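PDB 2YVT: hypothetical protein aq_1956 from Aquifex aeolicus, which is of unknown function but, as a member of the calcineurin-like metallophosphoesterase superfamily, probably hydrolyses phosphoester bonds with the help of bound metal ions. Local coordinates for residues Ile232-Tyr244 and Leu247-Phe259. Sequence-based numbering, arbitrary orientation.
Sequences IVVNPGEFEEGRY and LDLTQHKIKLEQF
Val-234 meets Ile-254, Leu-247 and Leu-256 through both of its methyls: CG2 lies 3.8 Å from Ile-254 CG2 and also touches Leu-247 CD2, while CG1 reaches Leu-256 CD1. The axes of strands 232-235 and 253-258 run 9.0 Å apart at 13°, too distant for backbone pairing, so here two sheets meet through side chains, consistent with the layered beta core of calcineurin-like phosphoesterases. Beyond the turn at 239-242 the chain joins the second sheet, and Tyr-244 pairs with Glu-257 in the antiparallel hairpin 243-248/253-258. Tyr-244 N donates to Glu-257 O at 3.0 Å, and Glu-257 N returns a bond to Tyr-244 O. With CG of Tyr-244 between its backbone N and carbonyl carbon (chi1 64°), the ring lies against Glu-257, whose CB sits over one face, 3.9 Å from the centroid, a CH-pi contact. The Phe-259 ring, its plane at 32° to that of Tyr-244, also touches Phe-239; Val-27 of helix 21-31 packs on both Tyr-244 and Phe-259. With the ring of Tyr-244 cut back to an alanine, Glu-257 CB and the Phe-259 ring would probably lose their aromatic neighbour, and a gap is likely to open beneath that helix. At the polar edge Phe-259 N binds Gly-242 O at 2.8 Å, and the extended Gln-258 side chain carries NE2 to Glu-241 O (3.0 Å). Arg-243 NH2 forms a salt bridge with Glu-241 OE1; a water accepts from both this NH2 and Gln-258 NE2. The chemistry thus implies apolar cohesion between the sheets, and is consistent with a hairpin register set by the backbone bonds of Tyr-244 with Glu-257 and of Phe-259 with Gly-242.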
loop_
_atom_site.group_PDB
_atom_site.type_symbol
_atom_site.label_atom_id
_atom_site.label_comp_id
_atom_site.label_asym_id
_atom_site.label_seq_id
_atom_site.Cartn_x
_atom_site.Cartn_y
_atom_site.Cartn_z
ATOM N N ILE A 232 -12.102 9.935 5.557
ATOM C CA ILE A 232 -10.817 10.571 5.861
ATOM C C ILE A 232 -9.738 9.812 5.106
ATOM O O ILE A 232 -9.520 8.618 5.353
ATOM C CB ILE A 232 -10.467 10.541 7.365
ATOM C CG1 ILE A 232 -11.539 11.258 8.194
ATOM C CG2 ILE A 232 -9.065 11.143 7.612
ATOM C CD1 ILE A 232 -11.393 11.034 9.664
ATOM N N VAL A 233 -9.082 10.502 4.177
ATOM C CA VAL A 233 -8.025 9.902 3.375
ATOM C C VAL A 233 -6.678 10.413 3.878
ATOM O O VAL A 233 -6.476 11.626 4.024
ATOM C CB VAL A 233 -8.205 10.204 1.873
ATOM C CG1 VAL A 233 -7.109 9.528 1.047
ATOM C CG2 VAL A 233 -9.596 9.744 1.404
ATOM N N VAL A 234 -5.772 9.478 4.158
ATOM C CA VAL A 234 -4.460 9.810 4.701
ATOM C C VAL A 234 -3.374 9.258 3.790
ATOM O O VAL A 234 -3.298 8.045 3.572
ATOM C CB VAL A 234 -4.271 9.217 6.126
ATOM C CG1 VAL A 234 -2.904 9.592 6.691
ATOM C CG2 VAL A 234 -5.378 9.702 7.061
ATOM N N ASN A 235 -2.547 10.155 3.263
ATOM C CA ASN A 235 -1.343 9.755 2.543
ATOM C C ASN A 235 -0.146 10.147 3.411
ATOM O O ASN A 235 0.105 11.337 3.623
ATOM C CB ASN A 235 -1.265 10.403 1.163
ATOM C CG ASN A 235 -0.273 9.703 0.264
ATOM O OD1 ASN A 235 0.751 9.197 0.738
ATOM N ND2 ASN A 235 -0.567 9.659 -1.037
ATOM N N PRO A 236 0.570 9.152 3.948
ATOM C CA PRO A 236 1.643 9.452 4.916
ATOM C C PRO A 236 2.792 10.310 4.387
ATOM O O PRO A 236 3.533 10.870 5.183
ATOM C CB PRO A 236 2.181 8.065 5.295
ATOM C CG PRO A 236 1.119 7.097 4.888
ATOM C CD PRO A 236 0.404 7.702 3.725
ATOM N N GLY A 237 2.940 10.408 3.066
ATOM C CA GLY A 237 4.119 11.048 2.480
ATOM C C GLY A 237 5.244 10.040 2.367
ATOM O O GLY A 237 5.096 8.876 2.774
ATOM N N GLU A 238 6.370 10.479 1.820
ATOM C CA GLU A 238 7.426 9.548 1.406
ATOM C C GLU A 238 8.280 9.041 2.554
ATOM O O GLU A 238 8.923 9.825 3.254
ATOM C CB GLU A 238 8.342 10.215 0.375
ATOM C CG GLU A 238 7.633 10.626 -0.906
ATOM C CD GLU A 238 7.210 9.455 -1.794
ATOM O OE1 GLU A 238 7.651 8.308 -1.580
ATOM O OE2 GLU A 238 6.430 9.697 -2.728
ATOM N N PHE A 239 8.326 7.719 2.715
ATOM C CA PHE A 239 9.244 7.111 3.671
ATOM C C PHE A 239 10.709 7.553 3.450
ATOM O O PHE A 239 11.449 7.732 4.430
ATOM C CB PHE A 239 9.114 5.591 3.619
ATOM C CG PHE A 239 9.837 4.877 4.719
ATOM C CD1 PHE A 239 9.460 5.057 6.048
ATOM C CD2 PHE A 239 10.869 3.981 4.424
ATOM C CE1 PHE A 239 10.116 4.374 7.069
ATOM C CE2 PHE A 239 11.522 3.286 5.453
ATOM C CZ PHE A 239 11.142 3.493 6.771
ATOM N N GLU A 240 11.102 7.766 2.187
ATOM C CA GLU A 240 12.465 8.251 1.854
ATOM C C GLU A 240 12.763 9.634 2.419
ATOM O O GLU A 240 13.928 10.045 2.496
ATOM C CB GLU A 240 12.653 8.453 0.359
ATOM C CG GLU A 240 12.427 7.353 -0.577
ATOM C CD GLU A 240 12.482 7.906 -2.001
ATOM O OE1 GLU A 240 13.050 7.245 -2.872
ATOM O OE2 GLU A 240 11.971 9.036 -2.238
ATOM N N GLU A 241 11.712 10.391 2.699
ATOM C CA GLU A 241 11.849 11.711 3.299
ATOM C C GLU A 241 11.785 11.622 4.821
ATOM O O GLU A 241 11.759 12.646 5.505
ATOM C CB GLU A 241 10.749 12.642 2.773
ATOM C CG GLU A 241 10.879 12.938 1.294
ATOM C CD GLU A 241 9.705 13.690 0.708
ATOM O OE1 GLU A 241 8.963 14.359 1.460
ATOM O OE2 GLU A 241 9.537 13.603 -0.522
ATOM N N GLY A 242 11.744 10.395 5.345
ATOM C CA GLY A 242 11.589 10.166 6.780
ATOM C C GLY A 242 10.179 10.386 7.300
ATOM O O GLY A 242 9.977 10.553 8.503
ATOM N N ARG A 243 9.204 10.367 6.396
ATOM C CA ARG A 243 7.828 10.676 6.746
ATOM C C ARG A 243 6.999 9.438 7.079
ATOM O O ARG A 243 7.239 8.341 6.558
ATOM C CB ARG A 243 7.173 11.532 5.654
ATOM C CG ARG A 243 7.737 12.971 5.674
ATOM C CD ARG A 243 7.074 13.953 4.730
ATOM N NE ARG A 243 7.260 15.335 5.204
ATOM C CZ ARG A 243 8.266 16.145 4.869
ATOM N NH1 ARG A 243 8.315 17.368 5.383
ATOM N NH2 ARG A 243 9.222 15.763 4.025
ATOM N N TYR A 244 6.044 9.635 7.981
ATOM C CA TYR A 244 5.064 8.617 8.325
ATOM C C TYR A 244 3.795 9.303 8.824
ATOM O O TYR A 244 3.793 10.510 9.087
ATOM C CB TYR A 244 5.625 7.658 9.382
ATOM C CG TYR A 244 5.937 8.309 10.711
ATOM C CD1 TYR A 244 4.993 8.325 11.741
ATOM C CD2 TYR A 244 7.188 8.898 10.947
ATOM C CE1 TYR A 244 5.276 8.924 12.966
ATOM C CE2 TYR A 244 7.475 9.500 12.165
ATOM C CZ TYR A 244 6.517 9.503 13.171
ATOM O OH TYR A 244 6.788 10.100 14.387
ATOM N N LEU A 247 -2.171 7.619 13.306
ATOM C CA LEU A 247 -3.617 7.771 13.380
ATOM C C LEU A 247 -4.119 7.197 14.698
ATOM O O LEU A 247 -3.672 6.141 15.128
ATOM C CB LEU A 247 -4.307 7.044 12.214
ATOM C CG LEU A 247 -3.995 7.314 10.732
ATOM C CD1 LEU A 247 -2.650 6.753 10.278
ATOM C CD2 LEU A 247 -5.099 6.724 9.874
ATOM N N ASP A 248 -5.036 7.909 15.343
ATOM C CA ASP A 248 -5.794 7.347 16.441
ATOM C C ASP A 248 -7.239 7.214 15.966
ATOM O O ASP A 248 -7.944 8.210 15.811
ATOM C CB ASP A 248 -5.701 8.242 17.684
ATOM C CG ASP A 248 -6.363 7.620 18.900
ATOM O OD1 ASP A 248 -7.316 6.836 18.719
ATOM O OD2 ASP A 248 -5.920 7.901 20.043
ATOM N N LEU A 249 -7.665 5.980 15.713
ATOM C CA LEU A 249 -8.992 5.723 15.156
ATOM C C LEU A 249 -10.104 5.927 16.171
ATOM O O LEU A 249 -11.266 6.091 15.793
ATOM C CB LEU A 249 -9.075 4.312 14.574
ATOM C CG LEU A 249 -8.048 3.955 13.490
ATOM C CD1 LEU A 249 -8.352 2.571 12.934
ATOM C CD2 LEU A 249 -8.022 4.994 12.383
ATOM N N THR A 250 -9.753 5.908 17.455
ATOM C CA THR A 250 -10.758 6.078 18.502
ATOM C C THR A 250 -11.213 7.528 18.588
ATOM O O THR A 250 -12.416 7.808 18.630
ATOM C CB THR A 250 -10.241 5.582 19.859
ATOM O OG1 THR A 250 -9.902 4.194 19.740
ATOM C CG2 THR A 250 -11.313 5.744 20.947
ATOM N N GLN A 251 -10.249 8.442 18.583
ATOM C CA GLN A 251 -10.551 9.864 18.680
ATOM C C GLN A 251 -10.405 10.618 17.367
ATOM O O GLN A 251 -10.578 11.835 17.335
ATOM C CB GLN A 251 -9.702 10.515 19.769
ATOM C CG GLN A 251 -10.135 10.118 21.169
ATOM C CD GLN A 251 -9.701 11.116 22.208
ATOM O OE1 GLN A 251 -8.543 11.118 22.636
ATOM N NE2 GLN A 251 -10.630 11.978 22.630
ATOM N N HIS A 252 -10.114 9.896 16.287
ATOM C CA HIS A 252 -9.903 10.498 14.963
ATOM C C HIS A 252 -8.831 11.594 14.978
ATOM O O HIS A 252 -9.007 12.668 14.393
ATOM C CB HIS A 252 -11.222 10.991 14.352
ATOM C CG HIS A 252 -12.001 9.915 13.667
ATOM N ND1 HIS A 252 -12.697 8.948 14.360
ATOM C CD2 HIS A 252 -12.186 9.642 12.353
ATOM C CE1 HIS A 252 -13.284 8.132 13.503
ATOM N NE2 HIS A 252 -12.982 8.525 12.278
ATOM N N LYS A 253 -7.726 11.307 15.659
ATOM C CA LYS A 253 -6.556 12.174 15.636
ATOM C C LYS A 253 -5.659 11.710 14.486
ATOM O O LYS A 253 -5.334 10.530 14.398
ATOM C CB LYS A 253 -5.804 12.096 16.970
ATOM C CG LYS A 253 -6.594 12.602 18.182
ATOM C CD LYS A 253 -5.716 12.644 19.423
ATOM C CE LYS A 253 -6.511 13.039 20.655
ATOM N NZ LYS A 253 -5.669 13.034 21.884
ATOM N N ILE A 254 -5.293 12.628 13.595
ATOM C CA ILE A 254 -4.404 12.305 12.479
ATOM C C ILE A 254 -3.197 13.234 12.511
ATOM O O ILE A 254 -3.353 14.458 12.543
ATOM C CB ILE A 254 -5.094 12.447 11.088
ATOM C CG1 ILE A 254 -6.531 11.884 11.084
ATOM C CG2 ILE A 254 -4.207 11.843 9.987
ATOM C CD1 ILE A 254 -6.657 10.369 11.274
ATOM N N LYS A 255 -2.003 12.647 12.517
ATOM C CA LYS A 255 -0.763 13.418 12.525
ATOM C C LYS A 255 0.149 12.947 11.403
ATOM O O LYS A 255 0.396 11.753 11.253
ATOM C CB LYS A 255 -0.038 13.279 13.869
ATOM C CG LYS A 255 -0.813 13.789 15.084
ATOM C CD LYS A 255 -0.083 13.449 16.377
ATOM C CE LYS A 255 -0.745 14.081 17.600
ATOM N NZ LYS A 255 -0.590 15.564 17.629
ATOM N N LEU A 256 0.631 13.889 10.602
ATOM C CA LEU A 256 1.666 13.584 9.621
ATOM C C LEU A 256 2.987 14.040 10.198
ATOM O O LEU A 256 3.180 15.228 10.463
ATOM C CB LEU A 256 1.372 14.254 8.284
ATOM C CG LEU A 256 0.486 13.455 7.316
ATOM C CD1 LEU A 256 -0.765 12.870 7.971
ATOM C CD2 LEU A 256 0.118 14.358 6.181
ATOM N N GLU A 257 3.881 13.082 10.418
ATOM C CA GLU A 257 5.118 13.336 11.140
ATOM C C GLU A 257 6.334 12.973 10.305
ATOM O O GLU A 257 6.215 12.425 9.196
ATOM C CB GLU A 257 5.138 12.572 12.474
ATOM C CG GLU A 257 3.768 12.439 13.144
ATOM C CD GLU A 257 3.831 12.475 14.653
ATOM O OE1 GLU A 257 4.504 13.372 15.200
ATOM O OE2 GLU A 257 3.174 11.626 15.290
ATOM N N GLN A 258 7.500 13.317 10.835
ATOM C CA GLN A 258 8.770 13.023 10.202
ATOM C C GLN A 258 9.748 12.623 11.297
ATOM O O GLN A 258 9.684 13.159 12.405
ATOM C CB GLN A 258 9.270 14.258 9.462
ATOM C CG GLN A 258 10.517 14.044 8.637
ATOM C CD GLN A 258 11.005 15.327 8.011
ATOM O OE1 GLN A 258 11.193 16.334 8.695
ATOM N NE2 GLN A 258 11.213 15.301 6.705
ATOM N N PHE A 259 10.634 11.671 11.010
ATOM C CA PHE A 259 11.683 11.320 11.972
ATOM C C PHE A 259 12.393 12.587 12.443
ATOM O O PHE A 259 12.645 13.502 11.657
ATOM C CB PHE A 259 12.719 10.368 11.370
ATOM C CG PHE A 259 12.155 9.057 10.882
ATOM C CD1 PHE A 259 11.165 8.389 11.597
ATOM C CD2 PHE A 259 12.650 8.471 9.714
ATOM C CE1 PHE A 259 10.656 7.163 11.139
ATOM C CE2 PHE A 259 12.145 7.248 9.251
ATOM C CZ PHE A 259 11.150 6.598 9.972
HETATM O O HOH W 1 4.192 12.821 7.099
HETATM O O HOH W 2 11.733 17.538 4.839
#